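Local coordinates for plasmodesmata-located protein 5 (Arabidopsis thaliana, PDB 6GRE) that regulates cell-to-cell trafficking at plasmodesmata, lowering their permeability through callose deposition during salicylic-acid-triggered immune responses, at residues 36-39 with 40-44; 30-33 with 34-37; 170-173 with 174-178; 200-203 with 204-207. One frame throughout, in Å; residues are numbered along the deposited sequence.

The four contacts sample both DUF26 (Gnk2-homologous) domains of the tandem ectodomain. Contacts 2 and 1 overlap at the end part of helix 23-38, sharing Val36 and Thr37, and contact 1 carries on into the loop towards strand 44-49. Contacts 3 and 4 belong to the second domain, their centres 12 Å apart, and are joined by the salt bridge from Lys204 NZ to Asp171 OD2 at 2.8 Å. One place where the domains meet is Tyr44 CZ, 3.5 Å from Gly170 C, beside the N-acetylglucosamine site that includes Tyr44 and Asp171. Contact 4 reaches the first domain through Ser203, in the 2-(2-ethoxyethoxy)ethanol pocket. Contact 2 is clear of the second-domain contacts, its nearest atoms about 11 Å from contact 3.

Contact 1 of 4, residues 36-39 with 40-44; sequences VTST and AQTRY. With NAG (2-acetamido-2-deoxy-beta-D-glucopyranose), chain F; SO4 (sulfate ion), chain L.
Ser38 and Thr42 meet in the turn between helix 23-38 and strand 44-49: the methyl CG2 of Thr42 rests against Ser38 OG at 3.6 Å, while Ser38 OG itself bonds to Tyr64 OH. The carbonyl of Ser38 holds the turn together with two bonds. Thr42 N approaches in the carbonyl plane at 3.2 Å from Ser38 O, whereas Gln41 N comes from above that plane, 2.9 Å from the same oxygen. The side chain of Gln41 bends at chi2 (115°) and folds back over the turn, bringing NE2 to 3.2 Å from Thr37 O. Thr39, with OG1 between its backbone N and carbonyl carbon (chi1 64°), hydrogen-bonds back to Val36 O at 2.7 Å from OG1, which also bonds Ser76 OG.

Beyond the turn, Arg43 grips a sulfate, probably from the crystallisation liquor, by its backbone N and by NH1, which meets O1 at the edge of the guanidinium. Tyr44 points its hydroxyl at the sugar, with OH 2.7 Å from O7 of the N-acetylglucosamine, the acetamide oxygen, lying in the ring plane. Thr39 packs on Cys75 and Val79 of helix 72-90, and just before strand 44-49 Arg43 bonds Cys66 of strand 60-66 through its backbone.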
loop_
_atom_site.group_PDB
_atom_site.type_symbol
_atom_site.label_atom_id
_atom_site.label_comp_id
_atom_site.label_asym_id
_atom_site.label_seq_id
_atom_site.Cartn_x
_atom_site.Cartn_y
_atom_site.Cartn_z
ATOM N N VAL A 36 -11.309 -1.056 10.579
ATOM C CA VAL A 36 -11.479 0.240 11.219
ATOM C C VAL A 36 -11.239 0.110 12.732
ATOM O O VAL A 36 -10.483 0.855 13.301
ATOM C CB VAL A 36 -12.867 0.839 10.929
ATOM C CG1 VAL A 36 -13.144 2.029 11.835
ATOM C CG2 VAL A 36 -13.044 1.223 9.474
ATOM N N THR A 37 -11.884 -0.869 13.370
ATOM C CA THR A 37 -11.735 -1.139 14.791
ATOM C C THR A 37 -10.269 -1.332 15.194
ATOM O O THR A 37 -9.828 -0.827 16.222
ATOM C CB THR A 37 -12.511 -2.405 15.164
ATOM O OG1 THR A 37 -13.860 -2.109 14.811
ATOM C CG2 THR A 37 -12.398 -2.779 16.624
ATOM N N SER A 38 -9.544 -2.120 14.395
ATOM C CA SER A 38 -8.187 -2.554 14.686
ATOM C C SER A 38 -7.188 -1.380 14.695
ATOM O O SER A 38 -6.156 -1.465 15.353
ATOM C CB SER A 38 -7.783 -3.621 13.692
ATOM O OG SER A 38 -6.499 -4.149 13.981
ATOM N N THR A 39 -7.500 -0.290 13.993
ATOM C CA THR A 39 -6.569 0.841 13.856
ATOM C C THR A 39 -6.285 1.494 15.216
ATOM O O THR A 39 -5.285 2.190 15.361
ATOM C CB THR A 39 -7.101 1.885 12.880
ATOM O OG1 THR A 39 -8.304 2.443 13.410
ATOM C CG2 THR A 39 -7.378 1.321 11.506
ATOM N N ALA A 40 -7.158 1.255 16.208
ATOM C CA ALA A 40 -6.945 1.756 17.559
ATOM C C ALA A 40 -5.694 1.116 18.178
ATOM O O ALA A 40 -5.042 1.733 19.016
ATOM C CB ALA A 40 -8.172 1.503 18.404
ATOM N N GLN A 41 -5.369 -0.117 17.774
ATOM C CA GLN A 41 -4.299 -0.911 18.398
ATOM C C GLN A 41 -3.019 -0.954 17.550
ATOM O O GLN A 41 -1.923 -1.039 18.093
ATOM C CB GLN A 41 -4.772 -2.344 18.648
ATOM C CG GLN A 41 -5.974 -2.443 19.581
ATOM C CD GLN A 41 -7.193 -2.977 18.869
ATOM O OE1 GLN A 41 -7.233 -4.136 18.455
ATOM N NE2 GLN A 41 -8.203 -2.134 18.713
ATOM N N THR A 42 -3.134 -0.944 16.219
ATOM C CA THR A 42 -1.987 -1.287 15.385
ATOM C C THR A 42 -2.153 -0.705 13.978
ATOM O O THR A 42 -3.262 -0.488 13.493
ATOM C CB THR A 42 -1.809 -2.807 15.313
ATOM O OG1 THR A 42 -0.620 -3.094 14.573
ATOM C CG2 THR A 42 -2.988 -3.517 14.679
ATOM N N ARG A 43 -1.012 -0.440 13.344
ATOM C CA ARG A 43 -1.003 0.131 12.005
ATOM C C ARG A 43 -1.105 -0.944 10.923
ATOM O O ARG A 43 -1.245 -0.601 9.760
ATOM C CB ARG A 43 0.298 0.893 11.768
ATOM C CG ARG A 43 0.444 2.124 12.643
ATOM C CD ARG A 43 1.804 2.760 12.391
ATOM N NE ARG A 43 2.078 3.805 13.356
ATOM C CZ ARG A 43 2.814 3.654 14.443
ATOM N NH1 ARG A 43 3.385 2.499 14.727
ATOM N NH2 ARG A 43 2.975 4.685 15.245
ATOM N N TYR A 44 -0.981 -2.218 11.287
ATOM C CA TYR A 44 -1.084 -3.296 10.344
ATOM C C TYR A 44 -1.739 -4.487 11.038
ATOM O O TYR A 44 -1.347 -4.825 12.129
ATOM C CB TYR A 44 0.280 -3.719 9.791
ATOM C CG TYR A 44 0.246 -5.052 9.101
ATOM C CD1 TYR A 44 -0.235 -5.185 7.801
ATOM C CD2 TYR A 44 0.616 -6.213 9.766
ATOM C CE1 TYR A 44 -0.306 -6.417 7.178
ATOM C CE2 TYR A 44 0.539 -7.447 9.160
ATOM C CZ TYR A 44 0.071 -7.563 7.861
ATOM O OH TYR A 44 -0.005 -8.788 7.281
HETATM C C1 NAG F . -1.790 -12.671 10.710
HETATM C C2 NAG F . -0.279 -12.718 10.944
HETATM C C3 NAG F . 0.095 -13.771 11.996
HETATM C C4 NAG F . -0.879 -13.812 13.182
HETATM C C5 NAG F . -2.343 -13.799 12.716
HETATM C C6 NAG F . -3.365 -13.830 13.859
HETATM C C7 NAG F . 0.832 -12.049 8.810
HETATM C C8 NAG F . 1.635 -12.602 7.658
HETATM N N2 NAG F . 0.434 -12.990 9.708
HETATM O O3 NAG F . 1.409 -13.463 12.466
HETATM O O4 NAG F . -0.627 -14.985 13.967
HETATM O O5 NAG F . -2.539 -12.623 11.929
HETATM O O6 NAG F . -3.604 -12.500 14.335
HETATM O O7 NAG F . 0.570 -10.835 8.903
HETATM S S SO4 L . 2.693 -1.266 14.199
HETATM O O1 SO4 L . 3.606 -0.189 13.716
HETATM O O2 SO4 L . 2.418 -2.256 13.126
HETATM O O3 SO4 L . 3.323 -1.950 15.355
HETATM O O4 SO4 L . 1.429 -0.635 14.666
#

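Contact 2 of 4, residues 30-33 with 34-37; sequences SLLS and SFVT
Phe35 lies against two leucines from the preceding turn of the same helix. Leu31 brings CD1 to 3.6 Å from Phe35 CE1, with its CG and CD2 close to CZ, and Leu32 brings CD2 to 3.6 Å from Phe35 CE2; both side chains run at a slant to the ring. The carbonyl oxygen Leu31 O sits over one face of the ring, towards the rim, and also accepts the helical bond from Phe35 N at 3.0 Å.

The serines serve the polar side. With its OG beside its own backbone N (chi1 -67°), Ser34 can turn back on the helix: Ser34 OG bonds Ser30 O at 3.0 Å, and Ser34 N bonds the same oxygen at 3.1 Å from the opposite face of its plane, so one oxygen takes both donors. One turn on, Ser33 O accepts from Thr37 N at 3.2 Å, in a nearly straight bond of 169°.

Farther out, Phe47 meets the Phe35 ring with planes at about 60°, and Ile105 of strand 103-108 touches it as well. Helix 23-38 thus packs its leucine and phenylalanine side onto the antiparallel sheet of the first DUF26 domain, while Leu32, Phe35 and Val36 touch helix 72-90.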
loop_
_atom_site.group_PDB
_atom_site.type_symbol
_atom_site.label_atom_id
_atom_site.label_comp_id
_atom_site.label_asym_id
_atom_site.label_seq_id
_atom_site.Cartn_x
_atom_site.Cartn_y
_atom_site.Cartn_z
ATOM N N SER A 30 -18.149 -7.317 7.213
ATOM C CA SER A 30 -17.674 -7.526 8.577
ATOM C C SER A 30 -16.160 -7.323 8.645
ATOM O O SER A 30 -15.675 -6.730 9.592
ATOM C CB SER A 30 -18.040 -8.888 9.125
ATOM O OG SER A 30 -19.400 -9.181 8.885
ATOM N N LEU A 31 -15.434 -7.856 7.648
ATOM C CA LEU A 31 -13.958 -7.722 7.595
ATOM C C LEU A 31 -13.582 -6.236 7.620
ATOM O O LEU A 31 -12.714 -5.807 8.399
ATOM C CB LEU A 31 -13.425 -8.383 6.325
ATOM C CG LEU A 31 -11.950 -8.077 6.022
ATOM C CD1 LEU A 31 -11.071 -8.860 6.967
ATOM C CD2 LEU A 31 -11.596 -8.401 4.582
ATOM N N LEU A 32 -14.223 -5.460 6.749
ATOM C CA LEU A 32 -13.883 -4.035 6.580
ATOM C C LEU A 32 -14.145 -3.243 7.863
ATOM O O LEU A 32 -13.326 -2.410 8.234
ATOM C CB LEU A 32 -14.658 -3.458 5.400
ATOM C CG LEU A 32 -14.306 -4.051 4.043
ATOM C CD1 LEU A 32 -15.216 -3.512 2.962
ATOM C CD2 LEU A 32 -12.839 -3.806 3.701
ATOM N N SER A 33 -15.248 -3.532 8.565
ATOM C CA SER A 33 -15.553 -2.881 9.839
ATOM C C SER A 33 -14.477 -3.225 10.874
ATOM O O SER A 33 -14.093 -2.389 11.716
ATOM C CB SER A 33 -16.926 -3.277 10.324
ATOM O OG SER A 33 -17.928 -2.735 9.474
ATOM N N SER A 34 -13.985 -4.459 10.814
ATOM C CA SER A 34 -12.931 -4.930 11.708
ATOM C C SER A 34 -11.623 -4.156 11.488
ATOM O O SER A 34 -10.887 -3.937 12.452
ATOM C CB SER A 34 -12.699 -6.385 11.545
ATOM O OG SER A 34 -13.845 -7.080 12.002
ATOM N N PHE A 35 -11.311 -3.849 10.224
ATOM C CA PHE A 35 -10.117 -3.054 9.896
ATOM C C PHE A 35 -10.171 -1.741 10.673
ATOM O O PHE A 35 -9.195 -1.330 11.329
ATOM C CB PHE A 35 -10.032 -2.690 8.410
ATOM C CG PHE A 35 -9.710 -3.779 7.417
ATOM C CD1 PHE A 35 -9.210 -5.011 7.793
ATOM C CD2 PHE A 35 -9.906 -3.530 6.068
ATOM C CE1 PHE A 35 -8.877 -5.960 6.840
ATOM C CE2 PHE A 35 -9.607 -4.492 5.119
ATOM C CZ PHE A 35 -9.098 -5.703 5.509
ATOM N N VAL A 36 -11.309 -1.056 10.579
ATOM C CA VAL A 36 -11.479 0.240 11.219
ATOM C C VAL A 36 -11.239 0.110 12.732
ATOM O O VAL A 36 -10.483 0.855 13.301
ATOM C CB VAL A 36 -12.867 0.839 10.929
ATOM C CG1 VAL A 36 -13.144 2.029 11.835
ATOM C CG2 VAL A 36 -13.044 1.223 9.474
ATOM N N THR A 37 -11.884 -0.869 13.370
ATOM C CA THR A 37 -11.735 -1.139 14.791
ATOM C C THR A 37 -10.269 -1.332 15.194
ATOM O O THR A 37 -9.828 -0.827 16.222
ATOM C CB THR A 37 -12.511 -2.405 15.164
ATOM O OG1 THR A 37 -13.860 -2.109 14.811
ATOM C CG2 THR A 37 -12.398 -2.779 16.624
#

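Contact 3 of 4, residues 170-173 with 174-178; sequences GDLS and TSQCQ. With EDO (1,2-ethanediol), chain I.
Ser173 and Gln176 form a capping box at the start of helix 174-192, in the second DUF26 domain, with Ser173 as the N-cap. Two reciprocal hydrogen bonds define it. Gln176 N donates to Ser173 OG at 3.0 Å, and Ser173 N donates to Gln176 OE1 at 2.9 Å; this second bond is almost linear (176°) and arrives in the amide plane on a lone pair of the oxygen. Ser173 can serve as cap because OG is tucked between its backbone N and carbonyl carbon (chi1 70°), facing the first turn. A weak bond from Ser173 OG to Gln176 OE1 adds to the box. The first regular helical bond follows, Cys177 N to Ser173 O at 2.8 Å.

The apolar contacts lie beside the box. Leu172 crosses Gln176 at a slant, its CB 3.9 Å from Gln176 CB, and the same Leu172 CB lies 4.3 Å from Cys177 CB. Cys177 is covalently tied to Cys168 at the end of strand 162-168, so a disulfide joins the helix start to the sheet.

Asp171 uses both carboxylate oxygens: OD1 bonds Ser169 OG, while OD2 forms a salt bridge to Lys204 NZ and accepts from Gly114 N. The residue also touches the bound N-acetylglucosamine. The amide nitrogen of Gln176 bonds Gly114 O and also donates to a 1,2-ethanediol, probably from the crystallisation liquor, with Gln176 NE2 2.9 Å from its O1.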
loop_
_atom_site.group_PDB
_atom_site.type_symbol
_atom_site.label_atom_id
_atom_site.label_comp_id
_atom_site.label_asym_id
_atom_site.label_seq_id
_atom_site.Cartn_x
_atom_site.Cartn_y
_atom_site.Cartn_z
ATOM N N GLY A 170 2.722 -5.354 5.024
ATOM C CA GLY A 170 3.151 -5.852 6.341
ATOM C C GLY A 170 3.267 -7.355 6.393
ATOM O O GLY A 170 3.852 -7.863 7.348
ATOM N N ASP A 171 2.723 -8.068 5.396
ATOM C CA ASP A 171 2.756 -9.523 5.376
ATOM C C ASP A 171 4.054 -10.071 4.784
ATOM O O ASP A 171 4.301 -11.280 4.891
ATOM C CB ASP A 171 1.591 -10.088 4.575
ATOM C CG ASP A 171 1.640 -9.652 3.134
ATOM O OD1 ASP A 171 1.543 -8.400 2.914
ATOM O OD2 ASP A 171 1.856 -10.505 2.257
ATOM N N LEU A 172 4.879 -9.223 4.150
ATOM C CA LEU A 172 6.111 -9.672 3.528
ATOM C C LEU A 172 7.162 -9.924 4.612
ATOM O O LEU A 172 7.235 -9.186 5.580
ATOM C CB LEU A 172 6.681 -8.637 2.555
ATOM C CG LEU A 172 5.860 -8.347 1.295
ATOM C CD1 LEU A 172 6.691 -7.541 0.310
ATOM C CD2 LEU A 172 5.371 -9.621 0.665
ATOM N N SER A 173 8.004 -10.924 4.347
ATOM C CA SER A 173 9.170 -11.162 5.196
ATOM C C SER A 173 10.192 -10.047 4.992
ATOM O O SER A 173 10.121 -9.265 4.048
ATOM C CB SER A 173 9.805 -12.476 4.895
ATOM O OG SER A 173 10.433 -12.441 3.627
ATOM N N THR A 174 11.207 -10.020 5.850
ATOM C CA THR A 174 12.290 -9.065 5.684
ATOM C C THR A 174 12.905 -9.147 4.288
ATOM O O THR A 174 13.107 -8.113 3.606
ATOM C CB THR A 174 13.389 -9.261 6.739
ATOM O OG1 THR A 174 12.716 -9.171 7.983
ATOM C CG2 THR A 174 14.469 -8.214 6.659
ATOM N N SER A 175 13.224 -10.360 3.835
ATOM C CA SER A 175 13.828 -10.601 2.569
ATOM C C SER A 175 12.891 -10.176 1.425
ATOM O O SER A 175 13.302 -9.568 0.453
ATOM C CB SER A 175 14.214 -12.063 2.449
ATOM O OG SER A 175 14.674 -12.331 1.145
ATOM N N GLN A 176 11.634 -10.595 1.560
ATOM C CA GLN A 176 10.663 -10.279 0.477
ATOM C C GLN A 176 10.507 -8.759 0.352
ATOM O O GLN A 176 10.442 -8.215 -0.741
ATOM C CB GLN A 176 9.312 -10.888 0.809
ATOM C CG GLN A 176 9.279 -12.397 0.599
ATOM C CD GLN A 176 7.962 -12.970 1.057
ATOM O OE1 GLN A 176 7.401 -12.563 2.072
ATOM N NE2 GLN A 176 7.427 -13.890 0.249
ATOM N N CYS A 177 10.459 -8.111 1.503
ATOM C CA CYS A 177 10.334 -6.655 1.544
ATOM C C CYS A 177 11.515 -5.989 0.834
ATOM O O CYS A 177 11.326 -5.134 -0.038
ATOM C CB CYS A 177 10.227 -6.175 2.973
ATOM S SG CYS A 177 10.175 -4.366 3.110
ATOM N N GLN A 178 12.742 -6.391 1.192
ATOM C CA GLN A 178 13.887 -5.808 0.554
ATOM C C GLN A 178 13.897 -6.065 -0.963
ATOM O O GLN A 178 14.313 -5.205 -1.747
ATOM C CB GLN A 178 15.186 -6.284 1.220
ATOM C CG GLN A 178 16.402 -5.674 0.571
ATOM C CD GLN A 178 16.482 -4.169 0.743
ATOM O OE1 GLN A 178 15.936 -3.636 1.696
ATOM N NE2 GLN A 178 17.278 -3.512 -0.083
HETATM C C1 EDO I . 9.671 -14.745 -2.217
HETATM O O1 EDO I . 8.545 -15.482 -1.843
HETATM C C2 EDO I . 10.123 -15.198 -3.583
HETATM O O2 EDO I . 10.211 -14.046 -4.417
#

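Contact 4 of 4, residues 200-203 with 204-207; sequences VYLS and KCYA
Strands 198-202 and 205-211 form a tight antiparallel hairpin in which Val200 and Ala207 are a hydrogen-bonded pair (Val200 N to Ala207 O 2.8 Å, Ala207 N to Val200 O 2.9 Å), Tyr201 and Tyr206 a non-hydrogen-bonded pair, and Leu202 N donates to Cys205 O at 2.8 Å nearer the turn, the return bond from Cys205 N to Leu202 O being weak.

The two tyrosines lie side by side on one face, pointing the same way. Theirs is an oblique pair, centroids 5.0 Å apart and planes at 43°; the CE1-CZ side of the Tyr201 ring lies over one face of Tyr206, towards its rim. A chi1 of 70° swings the Tyr206 ring alongside that of Tyr201. Tyr206 CB is 3.3 Å from Tyr201 CD1. At the turn Leu202 CD1 sits 3.9 Å from Cys205 SG, which is disulfide-bonded to Cys180.

The turn's polar ends are answered by partners from the surrounding loops and the other domain. The NZ of the buried Lys204 bonds Val115 O and Phe112 O, and the carboxylate of Asp171 close by probably favours its charged form. Ser203, part of the pocket for 2-(2-ethoxyethoxy)ethanol, bonds Arg106 of the first domain through OG, so the hairpin tip joins the two domains by polar chemistry.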
loop_
_atom_site.group_PDB
_atom_site.type_symbol
_atom_site.label_atom_id
_atom_site.label_comp_id
_atom_site.label_asym_id
_atom_site.label_seq_id
_atom_site.Cartn_x
_atom_site.Cartn_y
_atom_site.Cartn_z
ATOM N N VAL A 200 6.424 4.944 -7.386
ATOM C CA VAL A 200 6.303 3.628 -7.951
ATOM C C VAL A 200 5.514 2.786 -6.966
ATOM O O VAL A 200 5.988 2.539 -5.836
ATOM C CB VAL A 200 7.668 2.958 -8.181
ATOM C CG1 VAL A 200 7.537 1.516 -8.609
ATOM C CG2 VAL A 200 8.500 3.724 -9.176
ATOM N N TYR A 201 4.384 2.256 -7.391
ATOM C CA TYR A 201 3.548 1.363 -6.619
ATOM C C TYR A 201 3.612 0.004 -7.299
ATOM O O TYR A 201 3.134 -0.126 -8.449
ATOM C CB TYR A 201 2.103 1.890 -6.535
ATOM C CG TYR A 201 1.959 3.103 -5.657
ATOM C CD1 TYR A 201 1.805 2.978 -4.280
ATOM C CD2 TYR A 201 2.061 4.375 -6.177
ATOM C CE1 TYR A 201 1.740 4.079 -3.447
ATOM C CE2 TYR A 201 2.004 5.500 -5.362
ATOM C CZ TYR A 201 1.898 5.339 -3.993
ATOM O OH TYR A 201 1.841 6.470 -3.233
ATOM N N LEU A 202 4.190 -0.970 -6.596
ATOM C CA LEU A 202 4.139 -2.371 -6.994
ATOM C C LEU A 202 3.052 -3.045 -6.183
ATOM O O LEU A 202 2.511 -2.512 -5.222
ATOM C CB LEU A 202 5.488 -3.038 -6.767
ATOM C CG LEU A 202 6.688 -2.342 -7.396
ATOM C CD1 LEU A 202 7.959 -3.154 -7.133
ATOM C CD2 LEU A 202 6.499 -2.074 -8.892
ATOM N N SER A 203 2.739 -4.286 -6.537
ATOM C CA SER A 203 1.660 -4.914 -5.853
ATOM C C SER A 203 1.852 -4.950 -4.325
ATOM O O SER A 203 0.924 -4.695 -3.569
ATOM C CB SER A 203 1.447 -6.296 -6.406
ATOM O OG SER A 203 0.349 -6.906 -5.764
ATOM N N LYS A 204 3.067 -5.300 -3.852
ATOM C CA LYS A 204 3.278 -5.498 -2.436
ATOM C C LYS A 204 4.223 -4.451 -1.824
ATOM O O LYS A 204 4.596 -4.629 -0.681
ATOM C CB LYS A 204 3.788 -6.926 -2.167
ATOM C CG LYS A 204 2.690 -7.988 -2.149
ATOM C CD LYS A 204 1.857 -7.958 -0.888
ATOM C CE LYS A 204 0.727 -8.969 -0.827
ATOM N NZ LYS A 204 1.241 -10.299 -0.425
ATOM N N CYS A 205 4.562 -3.386 -2.531
ATOM C CA CYS A 205 5.378 -2.343 -1.919
ATOM C C CYS A 205 5.328 -1.086 -2.775
ATOM O O CYS A 205 4.882 -1.106 -3.931
ATOM C CB CYS A 205 6.826 -2.763 -1.703
ATOM S SG CYS A 205 7.772 -2.997 -3.220
ATOM N N TYR A 206 5.826 0.019 -2.213
ATOM C CA TYR A 206 5.928 1.250 -2.969
ATOM C C TYR A 206 7.144 2.067 -2.532
ATOM O O TYR A 206 7.641 1.899 -1.419
ATOM C CB TYR A 206 4.669 2.118 -2.889
ATOM C CG TYR A 206 4.375 2.772 -1.564
ATOM C CD1 TYR A 206 5.066 3.906 -1.174
ATOM C CD2 TYR A 206 3.372 2.321 -0.721
ATOM C CE1 TYR A 206 4.789 4.557 0.013
ATOM C CE2 TYR A 206 3.064 2.979 0.457
ATOM C CZ TYR A 206 3.770 4.112 0.815
ATOM O OH TYR A 206 3.517 4.729 2.000
ATOM N N ALA A 207 7.585 2.944 -3.420
ATOM C CA ALA A 207 8.622 3.905 -3.084
ATOM C C ALA A 207 8.241 5.222 -3.760
ATOM O O ALA A 207 7.801 5.207 -4.918
ATOM C CB ALA A 207 9.971 3.436 -3.536
#